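Local coordinates for putative hydrolase (Acinetobacter sp. NBRC 100985, PDB 4XUK), which probably hydrolyses organophosphates and lactones, as a zinc-dependent enzyme of the metallo-beta-lactamase superfamily, at residues 36-39 against 40-43. The protein carries 2 engineered substitutions. Sequence-based numbering, arbitrary orientation.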
ATOM      1  N   GLN A  36     -27.847  -3.014  -2.847  1.00 25.62           N
ATOM      2  CA  GLN A  36     -26.969  -2.695  -1.731  1.00 26.79           C
ATOM      3  C   GLN A  36     -26.383  -3.941  -1.080  1.00 26.21           C
ATOM      4  O   GLN A  36     -25.266  -3.899  -0.549  1.00 23.84           O
ATOM      5  CB  GLN A  36     -27.703  -1.827  -0.702  1.00 26.23           C
ATOM      6  CG  GLN A  36     -27.722  -0.344  -1.089  1.00 27.23           C
ATOM      7  CD  GLN A  36     -26.312   0.252  -1.128  1.00 29.75           C
ATOM      8  OE1 GLN A  36     -25.623   0.303  -0.108  1.00 24.46           O
ATOM      9  NE2 GLN A  36     -25.881   0.686  -2.304  1.00 25.36           N
ATOM     10  N   GLN A  37     -27.122  -5.047  -1.122  1.00 24.82           N
ATOM     11  CA  GLN A  37     -26.609  -6.302  -0.574  1.00 23.66           C
ATOM     12  C   GLN A  37     -25.337  -6.752  -1.309  1.00 22.14           C
ATOM     13  O   GLN A  37     -24.395  -7.248  -0.681  1.00 21.13           O
ATOM     14  CB  GLN A  37     -27.690  -7.392  -0.632  1.00 27.78           C
ATOM     15  CG  GLN A  37     -27.297  -8.709   0.052  1.00 26.48           C
ATOM     16  CD  GLN A  37     -27.197  -8.601   1.569  1.00 26.67           C
ATOM     17  OE1 GLN A  37     -26.357  -9.251   2.194  1.00 29.38           O
ATOM     18  NE2 GLN A  37     -28.057  -7.794   2.167  1.00 26.17           N
ATOM     19  N   GLN A  38     -25.300  -6.564  -2.632  1.00 22.24           N
ATOM     20  CA  GLN A  38     -24.124  -6.958  -3.420  1.00 22.39           C
ATOM     21  C   GLN A  38     -22.971  -5.991  -3.195  1.00 21.71           C
ATOM     22  O   GLN A  38     -21.800  -6.391  -3.222  1.00 19.14           O
ATOM     23  CB  GLN A  38     -24.457  -7.034  -4.914  1.00 24.65           C
ATOM     24  CG  GLN A  38     -25.349  -8.207  -5.281  1.00 31.13           C
ATOM     25  CD  GLN A  38     -25.872  -8.112  -6.706  1.00 35.54           C
ATOM     26  OE1 GLN A  38     -25.226  -7.535  -7.585  1.00 31.74           O
ATOM     27  NE2 GLN A  38     -27.054  -8.664  -6.934  1.00 36.70           N
ATOM     28  N   VAL A  39     -23.303  -4.716  -2.997  1.00 23.02           N
ATOM     29  CA  VAL A  39     -22.305  -3.730  -2.600  1.00 22.44           C
ATOM     30  C   VAL A  39     -21.645  -4.188  -1.312  1.00 22.65           C
ATOM     31  O   VAL A  39     -20.418  -4.217  -1.220  1.00 22.85           O
ATOM     32  CB  VAL A  39     -22.927  -2.322  -2.410  1.00 23.21           C
ATOM     33  CG1 VAL A  39     -21.917  -1.359  -1.782  1.00 20.02           C
ATOM     34  CG2 VAL A  39     -23.410  -1.779  -3.732  1.00 22.24           C
ATOM     35  N   HIS A  40     -22.450  -4.570  -0.323  1.00 21.35           N
ATOM     36  CA  HIS A  40     -21.894  -5.020   0.948  1.00 23.39           C
ATOM     37  C   HIS A  40     -21.107  -6.325   0.835  1.00 22.81           C
ATOM     38  O   HIS A  40     -20.089  -6.494   1.510  1.00 19.47           O
ATOM     39  CB  HIS A  40     -22.969  -5.074   2.048  1.00 25.90           C
ATOM     40  CG  HIS A  40     -23.406  -3.720   2.510  1.00 31.78           C
ATOM     41  ND1 HIS A  40     -22.542  -2.830   3.113  1.00 30.65           N
ATOM     42  CD2 HIS A  40     -24.603  -3.088   2.428  1.00 32.52           C
ATOM     43  CE1 HIS A  40     -23.189  -1.713   3.393  1.00 34.13           C
ATOM     44  NE2 HIS A  40     -24.441  -1.841   2.984  1.00 33.25           N
ATOM     45  N   GLU A  41     -21.562  -7.232  -0.027  1.00 21.93           N
ATOM     46  CA  GLU A  41     -20.791  -8.438  -0.338  1.00 19.66           C
ATOM     47  C   GLU A  41     -19.392  -8.087  -0.850  1.00 19.02           C
ATOM     48  O   GLU A  41     -18.384  -8.603  -0.356  1.00 18.15           O
ATOM     49  CB  GLU A  41     -21.535  -9.272  -1.384  1.00 22.13           C
ATOM     50  CG  GLU A  41     -22.771  -9.981  -0.824  1.00 22.95           C
ATOM     51  CD  GLU A  41     -23.738 -10.422  -1.915  1.00 26.33           C
ATOM     52  OE1 GLU A  41     -24.918 -10.709  -1.598  1.00 24.40           O
ATOM     53  OE2 GLU A  41     -23.311 -10.477  -3.087  1.00 20.09           O
ATOM     54  N   ILE A  42     -19.324  -7.196  -1.835  1.00 20.08           N
ATOM     55  CA  ILE A  42     -18.029  -6.819  -2.402  1.00 20.04           C
ATOM     56  C   ILE A  42     -17.148  -6.132  -1.352  1.00 18.07           C
ATOM     57  O   ILE A  42     -15.964  -6.454  -1.227  1.00 18.49           O
ATOM     58  CB  ILE A  42     -18.200  -5.986  -3.694  1.00 20.02           C
ATOM     59  CG1 ILE A  42     -18.889  -6.830  -4.775  1.00 17.66           C
ATOM     60  CG2 ILE A  42     -16.853  -5.491  -4.209  1.00 19.36           C
ATOM     61  CD1 ILE A  42     -19.453  -6.035  -5.943  1.00 21.50           C
ATOM     62  N   LEU A  43     -17.723  -5.221  -0.570  1.00 18.69           N
ATOM     63  CA  LEU A  43     -16.957  -4.539   0.477  1.00 20.81           C
ATOM     64  C   LEU A  43     -16.412  -5.523   1.534  1.00 18.27           C
ATOM     65  O   LEU A  43     -15.308  -5.352   2.059  1.00 18.41           O
ATOM     66  CB  LEU A  43     -17.816  -3.446   1.123  1.00 17.07           C
ATOM     67  CG  LEU A  43     -18.197  -2.249   0.252  1.00 22.63           C
ATOM     68  CD1 LEU A  43     -19.159  -1.322   0.980  1.00 22.07           C
ATOM     69  CD2 LEU A  43     -16.952  -1.486  -0.171  1.00 22.60           C
TER
HETATM   70  O   HOH W   1     -26.409  -0.056   2.304  1.00 32.88           O
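The imidazole of His-40 and the side-chain amide of Gln-36, one helical turn apart, stand almost perpendicular, their planes 87° from each other. Neither flat group stacks on the other: His-40 NE2 and Gln-36 OE1 remain 3.9 Å apart. A water bridges them, donating to Gln-36 OE1 at 2.6 Å; the same water is hydrogen-bonded to His-40 NE2 (2.7 Å). The backbone oxygen of Gln-36 approaches the ring obliquely, 3.2 Å from His-40 CD2, while accepting the hydrogen bond of His-40 N. A bend at chi2 (-64°) folds the Gln-36 chain, and its amide end comes nearer to His-40, with OE1 turned to the histidine side. Both groups have a second grip, since His-40 ND1 is hydrogen-bonded to Asp-49 OD1 and Gln-36 NE2 to Pro-28 O, which should fix the rotation of ring and amide. All this belongs to the opening turns of helix 36-45, whose four i to i+4 backbone bonds here have N-H...O angles all above 155°. This helix lies at the periphery of the metallo-beta-lactamase fold: the contact's centre is about 24 Å from that of the chain, whose radius of gyration is 18 Å. The carboxylate of Glu-41 reaches back along the helix, placing OE1 3.5 Å from Gln-37 CG and OE2 3.8 Å from Gln-38 CG. On the buried side, Val-39 CG1 lies alongside Leu-43 CD1, and Val-39 also touches Val-225 of helix 225-228.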